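Local coordinates for protein RV1873 (Mycobacterium tuberculosis, PDB 2JEK) that is of unknown function but folds as a compact, all-helical right-handed superhelix of the DUF1810 family, at residues G75-L78 and H79-T82; Y21-V24 and V25-R29. One frame throughout, in Å; residues are numbered along the deposited sequence.

Contacts 1 and 2 are each a local i to i+4 arrangement within one helix, helix 74-87 for contact 1 and helix 21-29 for contact 2, and the two helices lie against each other with contact centres about 12 Å apart. The centre of contact 1 lies about 9 Å from the centre of the chain, that of contact 2 about 14 Å. In contact 1 most side chains engage other helices and a loop, leaving backbone bonds and one threonine hydroxyl to join its halves. Contact 2 has a buried apolar side, an exposed salt bridge and a water bridge on a partly exposed flank. The helices meet where Tyr21 OH lies 2.7 Å from Glu80 OE1, a probable hydrogen bond, and where Cys81 packs on Leu28.

Contact 1 (G75-L78 and H79-T82)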
# COMPACT_ATOMS: atom_id res chain seq x y z
N GLY A 75 -1.21 6.20 8.82
CA GLY A 75 -0.30 6.98 7.98
C GLY A 75 1.15 6.68 8.32
O GLY A 75 1.92 6.27 7.44
N PRO A 76 1.56 6.89 9.59
CA PRO A 76 2.94 6.54 9.94
C PRO A 76 3.31 5.09 9.62
O PRO A 76 4.44 4.83 9.19
CB PRO A 76 3.01 6.82 11.44
CG PRO A 76 2.03 7.93 11.61
CD PRO A 76 0.87 7.54 10.71
N ARG A 77 2.39 4.16 9.83
CA ARG A 77 2.67 2.76 9.52
C ARG A 77 2.92 2.55 8.02
O ARG A 77 3.81 1.80 7.63
CB ARG A 77 1.55 1.84 10.01
CG ARG A 77 1.63 1.55 11.49
CD ARG A 77 0.57 0.55 11.87
NE ARG A 77 0.68 0.22 13.29
CZ ARG A 77 -0.11 -0.62 13.93
NH1 ARG A 77 -1.10 -1.23 13.29
NH2 ARG A 77 0.09 -0.86 15.21
N LEU A 78 2.12 3.21 7.18
CA LEU A 78 2.30 3.08 5.74
C LEU A 78 3.65 3.63 5.29
O LEU A 78 4.32 3.04 4.44
CB LEU A 78 1.14 3.74 4.98
CG LEU A 78 1.21 3.64 3.46
CD1 LEU A 78 1.18 2.18 2.99
CD2 LEU A 78 0.09 4.40 2.79
N HIS A 79 4.07 4.74 5.89
CA HIS A 79 5.39 5.27 5.58
C HIS A 79 6.48 4.33 6.11
O HIS A 79 7.51 4.12 5.46
CB HIS A 79 5.58 6.67 6.16
CG HIS A 79 4.78 7.72 5.46
ND1 HIS A 79 5.13 8.22 4.23
CD2 HIS A 79 3.68 8.41 5.84
CE1 HIS A 79 4.27 9.15 3.87
NE2 HIS A 79 3.38 9.29 4.83
N GLU A 80 6.26 3.77 7.30
CA GLU A 80 7.21 2.79 7.84
C GLU A 80 7.39 1.62 6.89
O GLU A 80 8.51 1.22 6.56
CB GLU A 80 6.77 2.29 9.22
CG GLU A 80 7.47 1.00 9.66
CD GLU A 80 7.18 0.64 11.10
OE1 GLU A 80 6.00 0.74 11.52
OE2 GLU A 80 8.12 0.23 11.81
N CYS A 81 6.27 1.07 6.41
CA CYS A 81 6.31 -0.12 5.57
C CYS A 81 6.92 0.19 4.22
O CYS A 81 7.69 -0.60 3.70
CB CYS A 81 4.91 -0.70 5.43
SG CYS A 81 4.29 -1.47 6.94
N THR A 82 6.58 1.34 3.66
CA THR A 82 7.17 1.79 2.40
C THR A 82 8.68 1.96 2.55
O THR A 82 9.45 1.50 1.70
CB THR A 82 6.51 3.10 1.95
OG1 THR A 82 5.10 2.87 1.78
CG2 THR A 82 7.10 3.63 0.64
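Leu78 meets Thr82 one helical turn on, chiefly through its carbonyl oxygen. Thr82 OG1 donates to Leu78 O at 2.8 Å while Thr82 N donates to the same oxygen at 2.9 Å, so two bonds grip it from opposite faces of the carbonyl plane. Thr82 OG1 is turned back over the preceding turn, anti to its own carbonyl carbon (chi1 -60°), which lets a buried hydroxyl be satisfied by the helix itself. The leucine branch leaves in another direction, with CD1 no nearer than 4.2 Å to Thr82 OG1, and packs on Phe42, Phe112 and Phe122. His79 folds back similarly: its CD2 carbon lies 3.2 Å from Gly75 O, the oxygen that accepts a nearly straight bond from His79 N at 3.1 Å. This is the regular i to i+4 ladder of an alpha-helix, here the first turns of helix 74-87 in the right-handed superhelix, and Glu80 N to Pro76 O and Cys81 N to Arg77 O continue it. The imidazole stacks on Phe122 and its ND1 is bonded to Asp121, tying this helix to helix 120-129. On a different side, Arg77 and Glu80 stay apart, with Arg77 NE 5.6 Å from Glu80 OE1; Arg77 instead bonds Gln17 and makes a cation-pi contact with Tyr21, to which Glu80 also turns.

Contact 2 (Y21-V24 and V25-R29); sequences YRSV and VEELR
Tyr21 lays one face of its ring over the CG2 methyl of Val25, the closest ring atom, CE2, coming within 3.4 Å of it. Val25 CG2, anti to the residue's own carbonyl carbon, is directed back along the helix and sits against the ring face nearest CE2 and CZ. The other valine branch, CG1, lies over one face of the Arg29 guanidinium, 3.2 Å from its plane and toward the rim. Val24 and Leu28 run side by side in the same direction, with Val24 CG1 4.0 Å from Leu28 CD1, and both pack against Trp37.

On the exposed side, Arg22 and Glu26 both bend at chi2, which brings their charged ends together. Glu26 OE2 accepts from Arg22 NE at 2.8 Å and from Arg22 NH2 at 2.9 Å, near the edge of the guanidinium; both bonds are weak in angle, and the planes of the two groups are 68° apart. Arg22 NH2 also lies 3.6 Å from Arg29 NH1, a like-charge approach that the nearby carboxylate may ease. Further round, one water donates to Ser23 OG and to Glu27 OE2, bridging the turn. Ser23 OG is also bonded to Val20 O, while Glu27 OE1 accepts from Arg34 N, Gly35 N and Trp37 NE1, which follow the helix in the chain.

Backbone bonds such as Val25 N to Tyr21 O at 3.0 Å form the regular i to i+4 ladder; with the Arg22-Glu26 salt bridge on the exposed side and Val24 and Leu28 on the buried one, the helix is amphipathic.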
# COMPACT_ATOMS: atom_id res chain seq x y z
N TYR A 21 0.75 -6.99 12.77
CA TYR A 21 1.63 -5.89 12.38
C TYR A 21 3.10 -6.12 12.72
O TYR A 21 3.99 -5.77 11.93
CB TYR A 21 1.15 -4.51 12.88
CG TYR A 21 1.89 -3.40 12.17
CD1 TYR A 21 1.72 -3.20 10.79
CD2 TYR A 21 2.82 -2.61 12.85
CE1 TYR A 21 2.42 -2.20 10.13
CE2 TYR A 21 3.53 -1.60 12.18
CZ TYR A 21 3.32 -1.42 10.83
OH TYR A 21 4.01 -0.45 10.15
N ARG A 22 3.37 -6.71 13.89
CA ARG A 22 4.77 -6.97 14.21
C ARG A 22 5.38 -7.93 13.19
O ARG A 22 6.52 -7.73 12.77
CB ARG A 22 4.95 -7.51 15.63
CG ARG A 22 6.43 -7.76 16.01
CD ARG A 22 7.20 -6.46 16.10
NE ARG A 22 8.62 -6.65 16.39
CZ ARG A 22 9.44 -5.68 16.77
NH1 ARG A 22 8.97 -4.44 16.92
NH2 ARG A 22 10.72 -5.94 17.01
N SER A 23 4.62 -8.93 12.76
CA SER A 23 5.16 -9.87 11.77
C SER A 23 5.38 -9.17 10.42
O SER A 23 6.33 -9.47 9.70
CB SER A 23 4.26 -11.10 11.63
OG SER A 23 3.00 -10.80 11.05
N VAL A 24 4.49 -8.24 10.09
CA VAL A 24 4.65 -7.44 8.88
C VAL A 24 5.99 -6.71 8.89
O VAL A 24 6.77 -6.80 7.93
CB VAL A 24 3.52 -6.41 8.75
CG1 VAL A 24 3.77 -5.45 7.57
CG2 VAL A 24 2.19 -7.12 8.58
N VAL A 25 6.23 -5.98 9.98
CA VAL A 25 7.46 -5.23 10.17
C VAL A 25 8.69 -6.14 10.09
O VAL A 25 9.66 -5.82 9.40
CB VAL A 25 7.41 -4.41 11.50
CG1 VAL A 25 8.78 -3.88 11.90
CG2 VAL A 25 6.42 -3.26 11.35
N GLU A 26 8.61 -7.31 10.74
CA GLU A 26 9.74 -8.23 10.72
C GLU A 26 10.00 -8.77 9.31
O GLU A 26 11.15 -8.86 8.88
CB GLU A 26 9.56 -9.37 11.73
CG GLU A 26 9.37 -8.91 13.19
CD GLU A 26 10.66 -8.47 13.88
OE1 GLU A 26 11.72 -8.42 13.22
OE2 GLU A 26 10.61 -8.18 15.10
N GLU A 27 8.93 -9.10 8.59
CA GLU A 27 9.05 -9.61 7.23
C GLU A 27 9.64 -8.57 6.28
O GLU A 27 10.49 -8.88 5.45
CB GLU A 27 7.68 -10.09 6.73
CG GLU A 27 7.32 -11.41 7.36
CD GLU A 27 5.88 -11.81 7.20
OE1 GLU A 27 5.23 -11.37 6.22
OE2 GLU A 27 5.42 -12.60 8.05
N LEU A 28 9.18 -7.32 6.42
CA LEU A 28 9.70 -6.26 5.57
C LEU A 28 11.13 -5.87 5.95
O LEU A 28 11.94 -5.60 5.07
CB LEU A 28 8.76 -5.05 5.57
CG LEU A 28 7.36 -5.31 5.01
CD1 LEU A 28 6.55 -4.01 5.10
CD2 LEU A 28 7.37 -5.87 3.58
N ARG A 29 11.43 -5.85 7.26
CA ARG A 29 12.82 -5.66 7.73
C ARG A 29 13.76 -6.70 7.13
O ARG A 29 14.91 -6.38 6.79
CB ARG A 29 12.92 -5.70 9.26
CG ARG A 29 12.43 -4.45 9.98
CD ARG A 29 12.57 -4.54 11.50
NE ARG A 29 12.04 -3.35 12.17
CZ ARG A 29 11.93 -3.20 13.49
NH1 ARG A 29 12.30 -4.18 14.31
NH2 ARG A 29 11.43 -2.07 13.99
O HOH W 1 2.85 -12.19 8.65